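PDB 1ZZM: putative deoxyribonuclease yjjV from Escherichia coli, which probably acts as a metal-dependent hydrolase of ester bonds, a TatD-type enzyme that binds two divalent metal cations in each subunit. Local coordinates for residues N250-Y253 / T254-V258; E54-Q57 / P58-A61; Q108-R111 / Q112-L115. All blocks are in the same frame, centred on the assembly; numbering follows the deposited sequence.

Contact 1: N250-Y253 / T254-V258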
loop_
_atom_site.group_PDB
_atom_site.type_symbol
_atom_site.label_atom_id
_atom_site.label_comp_id
_atom_site.label_asym_id
_atom_site.label_seq_id
_atom_site.Cartn_x
_atom_site.Cartn_y
_atom_site.Cartn_z
ATOM N N ASN A 250 1.904 15.272 -2.269
ATOM C CA ASN A 250 1.849 15.444 -3.734
ATOM C C ASN A 250 2.007 14.124 -4.512
ATOM O O ASN A 250 1.341 13.900 -5.520
ATOM C CB ASN A 250 2.942 16.410 -4.206
ATOM C CG ASN A 250 2.694 17.841 -3.757
ATOM O OD1 ASN A 250 1.616 18.177 -3.253
ATOM N ND2 ASN A 250 3.694 18.697 -3.949
ATOM N N ASN A 251 2.905 13.283 -4.028
ATOM C CA ASN A 251 3.184 11.983 -4.623
ATOM C C ASN A 251 1.929 11.112 -4.595
ATOM O O ASN A 251 1.586 10.444 -5.594
ATOM C CB ASN A 251 4.308 11.292 -3.835
ATOM C CG ASN A 251 5.651 12.011 -3.968
ATOM O OD1 ASN A 251 5.805 12.940 -4.777
ATOM N ND2 ASN A 251 6.632 11.575 -3.192
ATOM N N THR A 252 1.260 11.114 -3.440
ATOM C CA THR A 252 0.034 10.352 -3.236
ATOM C C THR A 252 -1.051 10.849 -4.212
ATOM O O THR A 252 -1.767 10.072 -4.828
ATOM C CB THR A 252 -0.425 10.505 -1.768
ATOM O OG1 THR A 252 0.632 10.067 -0.902
ATOM C CG2 THR A 252 -1.717 9.687 -1.491
ATOM N N TYR A 253 -1.137 12.162 -4.363
ATOM C CA TYR A 253 -2.107 12.785 -5.268
ATOM C C TYR A 253 -1.788 12.401 -6.717
ATOM O O TYR A 253 -2.684 12.061 -7.504
ATOM C CB TYR A 253 -2.014 14.315 -5.076
ATOM C CG TYR A 253 -2.969 15.113 -5.920
ATOM C CD1 TYR A 253 -4.164 15.581 -5.382
ATOM C CD2 TYR A 253 -2.690 15.387 -7.260
ATOM C CE1 TYR A 253 -5.070 16.305 -6.147
ATOM C CE2 TYR A 253 -3.599 16.114 -8.053
ATOM C CZ TYR A 253 -4.789 16.566 -7.479
ATOM O OH TYR A 253 -5.726 17.248 -8.226
ATOM N N THR A 254 -0.512 12.453 -7.078
ATOM C CA THR A 254 -0.108 12.148 -8.446
ATOM C C THR A 254 -0.368 10.692 -8.830
ATOM O O THR A 254 -0.776 10.393 -9.952
ATOM C CB THR A 254 1.374 12.487 -8.664
ATOM O OG1 THR A 254 1.575 13.885 -8.408
ATOM C CG2 THR A 254 1.773 12.186 -10.092
ATOM N N LEU A 255 -0.178 9.792 -7.874
ATOM C CA LEU A 255 -0.388 8.389 -8.149
ATOM C C LEU A 255 -1.853 7.954 -8.109
ATOM O O LEU A 255 -2.304 7.273 -9.020
ATOM C CB LEU A 255 0.412 7.543 -7.145
ATOM C CG LEU A 255 0.329 6.025 -7.432
ATOM C CD1 LEU A 255 0.967 5.766 -8.794
ATOM C CD2 LEU A 255 1.063 5.208 -6.335
ATOM N N PHE A 256 -2.580 8.367 -7.066
ATOM C CA PHE A 256 -3.980 7.963 -6.821
ATOM C C PHE A 256 -5.083 8.987 -7.057
ATOM O O PHE A 256 -6.266 8.621 -7.202
ATOM C CB PHE A 256 -4.159 7.537 -5.364
ATOM C CG PHE A 256 -3.273 6.431 -4.936
ATOM C CD1 PHE A 256 -3.482 5.136 -5.408
ATOM C CD2 PHE A 256 -2.247 6.663 -4.005
ATOM C CE1 PHE A 256 -2.697 4.099 -4.963
ATOM C CE2 PHE A 256 -1.462 5.629 -3.558
ATOM C CZ PHE A 256 -1.683 4.338 -4.035
ATOM N N ASN A 257 -4.706 10.260 -7.037
ATOM C CA ASN A 257 -5.655 11.371 -7.167
ATOM C C ASN A 257 -6.442 11.506 -5.845
ATOM O O ASN A 257 -7.657 11.732 -5.836
ATOM C CB ASN A 257 -6.606 11.165 -8.355
ATOM C CG ASN A 257 -7.114 12.495 -8.931
ATOM O OD1 ASN A 257 -6.366 13.470 -9.027
ATOM N ND2 ASN A 257 -8.370 12.525 -9.338
ATOM N N VAL A 258 -5.730 11.342 -4.725
ATOM C CA VAL A 258 -6.307 11.464 -3.378
ATOM C C VAL A 258 -5.694 12.727 -2.748
ATOM O O VAL A 258 -4.505 12.734 -2.413
ATOM C CB VAL A 258 -5.953 10.228 -2.501
ATOM C CG1 VAL A 258 -6.338 10.476 -1.048
ATOM C CG2 VAL A 258 -6.675 8.997 -3.033
HETATM O O HOH W 1 -3.692 12.869 -9.769
#
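Tyr253 and Asn257, one turn apart at the close of helix 241-256, run side by side and point the same way, yet their flat groups are not stacked: the ring and amide planes stand 68° apart. Asn257 puts its OD1 over one face of the phenol ring, near the rim, where OD1 lies 3.8 Å from Tyr253 CZ. The ring reaches this place because Tyr253 CG is anti to the backbone N (chi1 -179°). A water links the backbone of Tyr253 to the Asn257 amide, donating to Tyr253 O at 2.6 Å and to Asn257 OD1 at 2.8 Å. The same Tyr253 O also accepts from the backbone N of Asn257, N to O 2.7 Å, with a bent N-H...O angle of 130°. There the helix ends, since Asn257 leaves helical geometry with positive phi.

One turn earlier, Thr254 sends OG1 back to Asn250 O at 2.9 Å, while its own N holds that oxygen at 2.8 Å from the opposite face of the carbonyl plane. On the inner side, Thr252 CG2 meets Phe256 CD2 at 4.0 Å, the two side chains crossing at a slant. Leu203 of strand 202-204 packs against both, and Val93 and Val155 also touch the Phe256 side chain.

The chemistry thus divides by side. Apolar groups face the barrel strands, whereas two carbonyls near the helix end each take a second donor, a threonine hydroxyl on Asn250 O and a water on Tyr253 O, so the last two turns have more than backbone bonds. Beyond them, Val258 N and O are buried without a partner in the model.

Contact 2: E54-Q57 / P58-A61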
loop_
_atom_site.group_PDB
_atom_site.type_symbol
_atom_site.label_atom_id
_atom_site.label_comp_id
_atom_site.label_asym_id
_atom_site.label_seq_id
_atom_site.Cartn_x
_atom_site.Cartn_y
_atom_site.Cartn_z
ATOM N N GLU A 54 -17.400 4.303 0.840
ATOM C CA GLU A 54 -18.588 5.071 0.531
ATOM C C GLU A 54 -19.153 5.791 1.761
ATOM O O GLU A 54 -19.738 6.865 1.631
ATOM C CB GLU A 54 -19.635 4.138 -0.089
ATOM C CG GLU A 54 -20.714 4.858 -0.893
ATOM C CD GLU A 54 -21.635 3.888 -1.616
ATOM O OE1 GLU A 54 -21.389 2.662 -1.527
ATOM O OE2 GLU A 54 -22.599 4.346 -2.278
ATOM N N ASN A 55 -18.971 5.218 2.951
ATOM C CA ASN A 55 -19.525 5.815 4.176
ATOM C C ASN A 55 -18.650 6.788 4.981
ATOM O O ASN A 55 -19.165 7.561 5.793
ATOM C CB ASN A 55 -20.007 4.708 5.122
ATOM C CG ASN A 55 -21.224 3.976 4.582
ATOM O OD1 ASN A 55 -22.101 4.582 3.971
ATOM N ND2 ASN A 55 -21.286 2.686 4.815
ATOM N N TYR A 56 -17.334 6.759 4.777
ATOM C CA TYR A 56 -16.454 7.654 5.534
ATOM C C TYR A 56 -15.640 8.535 4.596
ATOM O O TYR A 56 -14.875 8.032 3.766
ATOM C CB TYR A 56 -15.522 6.821 6.413
ATOM C CG TYR A 56 -16.261 5.965 7.444
ATOM C CD1 TYR A 56 -16.520 6.456 8.722
ATOM C CD2 TYR A 56 -16.673 4.659 7.145
ATOM C CE1 TYR A 56 -17.154 5.670 9.681
ATOM C CE2 TYR A 56 -17.325 3.860 8.112
ATOM C CZ TYR A 56 -17.550 4.383 9.374
ATOM O OH TYR A 56 -18.136 3.612 10.343
ATOM N N GLN A 57 -15.800 9.847 4.712
ATOM C CA GLN A 57 -15.059 10.752 3.838
ATOM C C GLN A 57 -13.553 10.485 3.759
ATOM O O GLN A 57 -12.984 10.499 2.666
ATOM C CB GLN A 57 -15.281 12.222 4.249
ATOM C CG GLN A 57 -16.637 12.803 3.860
ATOM C CD GLN A 57 -16.729 13.235 2.387
ATOM O OE1 GLN A 57 -17.674 13.931 2.001
ATOM N NE2 GLN A 57 -15.756 12.825 1.565
ATOM N N PRO A 58 -12.891 10.214 4.895
ATOM C CA PRO A 58 -11.447 9.973 4.837
ATOM C C PRO A 58 -10.958 8.684 4.191
ATOM O O PRO A 58 -9.786 8.570 3.906
ATOM C CB PRO A 58 -11.031 9.991 6.317
ATOM C CG PRO A 58 -12.093 10.780 6.973
ATOM C CD PRO A 58 -13.329 10.218 6.300
ATOM N N LEU A 59 -11.844 7.721 3.963
ATOM C CA LEU A 59 -11.380 6.448 3.459
ATOM C C LEU A 59 -11.549 6.215 1.964
ATOM O O LEU A 59 -12.584 6.473 1.380
ATOM C CB LEU A 59 -12.075 5.313 4.233
ATOM C CG LEU A 59 -11.969 5.358 5.752
ATOM C CD1 LEU A 59 -12.859 4.230 6.361
ATOM C CD2 LEU A 59 -10.485 5.140 6.148
ATOM N N TYR A 60 -10.497 5.704 1.358
ATOM C CA TYR A 60 -10.529 5.430 -0.061
ATOM C C TYR A 60 -10.225 3.961 -0.155
ATOM O O TYR A 60 -9.641 3.371 0.791
ATOM C CB TYR A 60 -9.466 6.260 -0.760
ATOM C CG TYR A 60 -9.889 7.703 -0.928
ATOM C CD1 TYR A 60 -10.360 8.163 -2.161
ATOM C CD2 TYR A 60 -9.861 8.599 0.148
ATOM C CE1 TYR A 60 -10.803 9.473 -2.332
ATOM C CE2 TYR A 60 -10.301 9.924 -0.013
ATOM C CZ TYR A 60 -10.775 10.348 -1.260
ATOM O OH TYR A 60 -11.236 11.635 -1.452
ATOM N N ALA A 61 -10.559 3.367 -1.286
ATOM C CA ALA A 61 -10.363 1.923 -1.404
ATOM C C ALA A 61 -9.599 1.441 -2.630
ATOM O O ALA A 61 -9.461 2.173 -3.612
ATOM C CB ALA A 61 -11.744 1.265 -1.401
HETATM O O HOH W 2 -12.838 12.340 0.655
#
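A type I beta turn from Tyr56 to Leu59 carries the chain out of helix 46-55 and into strand 59-63, within the beta-alpha-beta unit that begins with strand 33-39. Its closing bond runs from Leu59 N to Tyr56 O, 3.1 Å long and nearly straight at the hydrogen (159°), although the donor stands well above the carbonyl plane. The side chains of Tyr56 and Leu59 lie alongside each other and point the same way: Leu59 CD1 rests 3.7 Å from Tyr56 CB and also approaches CD2 of the ring. Pro58, at the third position of the turn, adds its CD at 4.0 Å from Tyr56 CB. The carbonyl of Gln57 looks to the other side, where one water bridges it to the phenol, 2.7 Å from Gln57 O and 2.7 Å from Tyr60 OH.

Lys91 reaches the turn as well, its NZ bonding to Gln57 O and Leu59 O while making a cation-pi contact with the Tyr60 ring. Leu25 of helix 21-30 packs on both Tyr56 and Leu59, Leu52 of helix 46-55 covers Leu59 as well, and backbone bonds from Pro58 and Tyr60 to Ile36 set the new strand beside strand 33-39.

Contact 3: Q108-R111 / Q112-L115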
loop_
_atom_site.group_PDB
_atom_site.type_symbol
_atom_site.label_atom_id
_atom_site.label_comp_id
_atom_site.label_asym_id
_atom_site.label_seq_id
_atom_site.Cartn_x
_atom_site.Cartn_y
_atom_site.Cartn_z
ATOM N N GLN A 108 3.099 -21.710 -3.730
ATOM C CA GLN A 108 2.365 -21.854 -5.002
ATOM C C GLN A 108 2.690 -20.626 -5.870
ATOM O O GLN A 108 1.807 -19.924 -6.364
ATOM C CB GLN A 108 0.877 -21.946 -4.729
ATOM C CG GLN A 108 0.476 -23.246 -4.027
ATOM C CD GLN A 108 -0.991 -23.303 -3.684
ATOM O OE1 GLN A 108 -1.855 -23.191 -4.561
ATOM N NE2 GLN A 108 -1.291 -23.494 -2.402
ATOM N N PHE A 109 3.981 -20.389 -6.024
ATOM C CA PHE A 109 4.491 -19.228 -6.760
ATOM C C PHE A 109 4.030 -19.071 -8.207
ATOM O O PHE A 109 3.783 -17.945 -8.640
ATOM C CB PHE A 109 6.026 -19.218 -6.658
ATOM C CG PHE A 109 6.651 -17.868 -6.915
ATOM C CD1 PHE A 109 6.090 -16.717 -6.388
ATOM C CD2 PHE A 109 7.810 -17.765 -7.679
ATOM C CE1 PHE A 109 6.685 -15.459 -6.627
ATOM C CE2 PHE A 109 8.411 -16.517 -7.925
ATOM C CZ PHE A 109 7.837 -15.367 -7.392
ATOM N N GLU A 110 3.937 -20.159 -8.962
ATOM C CA GLU A 110 3.464 -20.044 -10.350
ATOM C C GLU A 110 2.018 -19.542 -10.373
ATOM O O GLU A 110 1.682 -18.652 -11.173
ATOM C CB GLU A 110 3.544 -21.394 -11.098
ATOM C CG GLU A 110 4.958 -21.868 -11.388
ATOM C CD GLU A 110 5.660 -21.054 -12.474
ATOM O OE1 GLU A 110 4.971 -20.526 -13.377
ATOM O OE2 GLU A 110 6.901 -20.947 -12.432
ATOM N N ARG A 111 1.152 -20.102 -9.524
ATOM C CA ARG A 111 -0.220 -19.617 -9.488
ATOM C C ARG A 111 -0.247 -18.169 -8.990
ATOM O O ARG A 111 -1.073 -17.395 -9.451
ATOM C CB ARG A 111 -1.133 -20.454 -8.585
ATOM C CG ARG A 111 -2.565 -19.880 -8.557
ATOM C CD ARG A 111 -3.600 -20.917 -8.163
ATOM N NE ARG A 111 -4.949 -20.360 -7.990
ATOM C CZ ARG A 111 -5.765 -19.998 -8.974
ATOM N NH1 ARG A 111 -5.388 -20.112 -10.246
ATOM N NH2 ARG A 111 -6.991 -19.561 -8.692
ATOM N N GLN A 112 0.628 -17.799 -8.042
ATOM C CA GLN A 112 0.638 -16.394 -7.588
ATOM C C GLN A 112 0.906 -15.475 -8.766
ATOM O O GLN A 112 0.301 -14.391 -8.889
ATOM C CB GLN A 112 1.753 -16.123 -6.573
ATOM C CG GLN A 112 1.512 -16.683 -5.178
ATOM C CD GLN A 112 2.505 -16.113 -4.182
ATOM O OE1 GLN A 112 2.848 -14.931 -4.249
ATOM N NE2 GLN A 112 2.956 -16.945 -3.237
ATOM N N GLN A 113 1.864 -15.869 -9.606
ATOM C CA GLN A 113 2.194 -15.017 -10.757
ATOM C C GLN A 113 1.089 -14.953 -11.787
ATOM O O GLN A 113 0.867 -13.900 -12.404
ATOM C CB GLN A 113 3.482 -15.485 -11.406
ATOM C CG GLN A 113 4.646 -15.271 -10.449
ATOM C CD GLN A 113 5.918 -15.881 -10.943
ATOM O OE1 GLN A 113 6.641 -15.273 -11.731
ATOM N NE2 GLN A 113 6.194 -17.104 -10.502
ATOM N N TRP A 114 0.398 -16.064 -12.003
ATOM C CA TRP A 114 -0.696 -16.013 -12.996
ATOM C C TRP A 114 -1.764 -15.059 -12.461
ATOM O O TRP A 114 -2.330 -14.225 -13.203
ATOM C CB TRP A 114 -1.316 -17.411 -13.179
ATOM C CG TRP A 114 -2.477 -17.401 -14.098
ATOM C CD1 TRP A 114 -2.433 -17.422 -15.467
ATOM C CD2 TRP A 114 -3.855 -17.340 -13.736
ATOM N NE1 TRP A 114 -3.710 -17.382 -15.982
ATOM C CE2 TRP A 114 -4.603 -17.328 -14.940
ATOM C CE3 TRP A 114 -4.538 -17.297 -12.515
ATOM C CZ2 TRP A 114 -6.003 -17.272 -14.957
ATOM C CZ3 TRP A 114 -5.926 -17.243 -12.533
ATOM C CH2 TRP A 114 -6.644 -17.231 -13.749
ATOM N N LEU A 115 -2.048 -15.182 -11.169
ATOM C CA LEU A 115 -3.083 -14.353 -10.558
ATOM C C LEU A 115 -2.697 -12.881 -10.583
ATOM O O LEU A 115 -3.539 -12.008 -10.832
ATOM C CB LEU A 115 -3.361 -14.806 -9.115
ATOM C CG LEU A 115 -4.436 -13.988 -8.388
ATOM C CD1 LEU A 115 -5.711 -14.006 -9.205
ATOM C CD2 LEU A 115 -4.708 -14.602 -6.995
HETATM O O HOH W 3 8.419 -18.477 -11.235
#
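Gln113 lays its amide over the ring of Phe109, and this stacked pair is the close-packed part of the first turn of helix 109-125. Gln113 NE2 sits over one face, offset toward the rim, 3.3 Å from Phe109 CD2; the planes are 29° apart. The same nitrogen donates to Phe109 O at 3.2 Å, a bond lying in the amide plane but coming from high above the carbonyl plane. Gln113 N reaches that oxygen from the opposite face at 3.0 Å, so one carbonyl is gripped twice by one residue. With CG beside its backbone N (chi1 -66°) and the chain extended beyond, Gln113 carries its amide back across the ring. Gln113 OE1 accepts from His144 NE2, and His144 binds a zinc ion together with Asp117 and His148, apart from the two-metal site; the glutamine is second-shell to that ion. A leucine in its place would probably leave His144 NE2 without its acceptor and Phe109 O without its second donor.

The solvent side is looser. A water links Glu110 OE2, at 3.1 Å, to Gln113 NE2, at 2.7 Å, in place of any direct bond between these side chains. A separate flank lies against helix 75-87, where Trp114 touches Asp75 and Leu78. Here Arg111 and Trp114 run alongside each other, Arg111 NH1 3.7 Å from Trp114 CZ3 and the guanidinium and indole planes 19° apart, while Arg111 NH2 bonds to His73 O.

Gln108 is the N-cap residue, and its O accepts from Gln112 N. Both line the pocket occupied by a polyethylene glycol molecule. The whole is a helix start reached by a short loop from strand 95-101 in a beta-alpha-beta unit, a position where TIM-barrel enzymes commonly build the surroundings of their active sites.

All three contacts are local, made along a helix or round a turn, but they occupy different parts of the barrel. Contacts 1 and 2 are neighbours, their centres 16 Å apart, and they meet where Val258 CG2 packs 3.9 Å from Tyr60 CD1, joining the chain's end to the start of strand 59-63. Contact 3 lies across the chain's centre from contact 1, with centres 29 Å apart, and its nearest atoms are about 17 Å from either of the others. It supplies Gln108 and Gln112 to the glycol pocket, the Gln112 side chain about 3 Å from the glycol. Between side chains, Gln112 is about 7 Å from His133, Phe256 about 8 Å from His9 and His157, and Leu59 about 10 Å from His11.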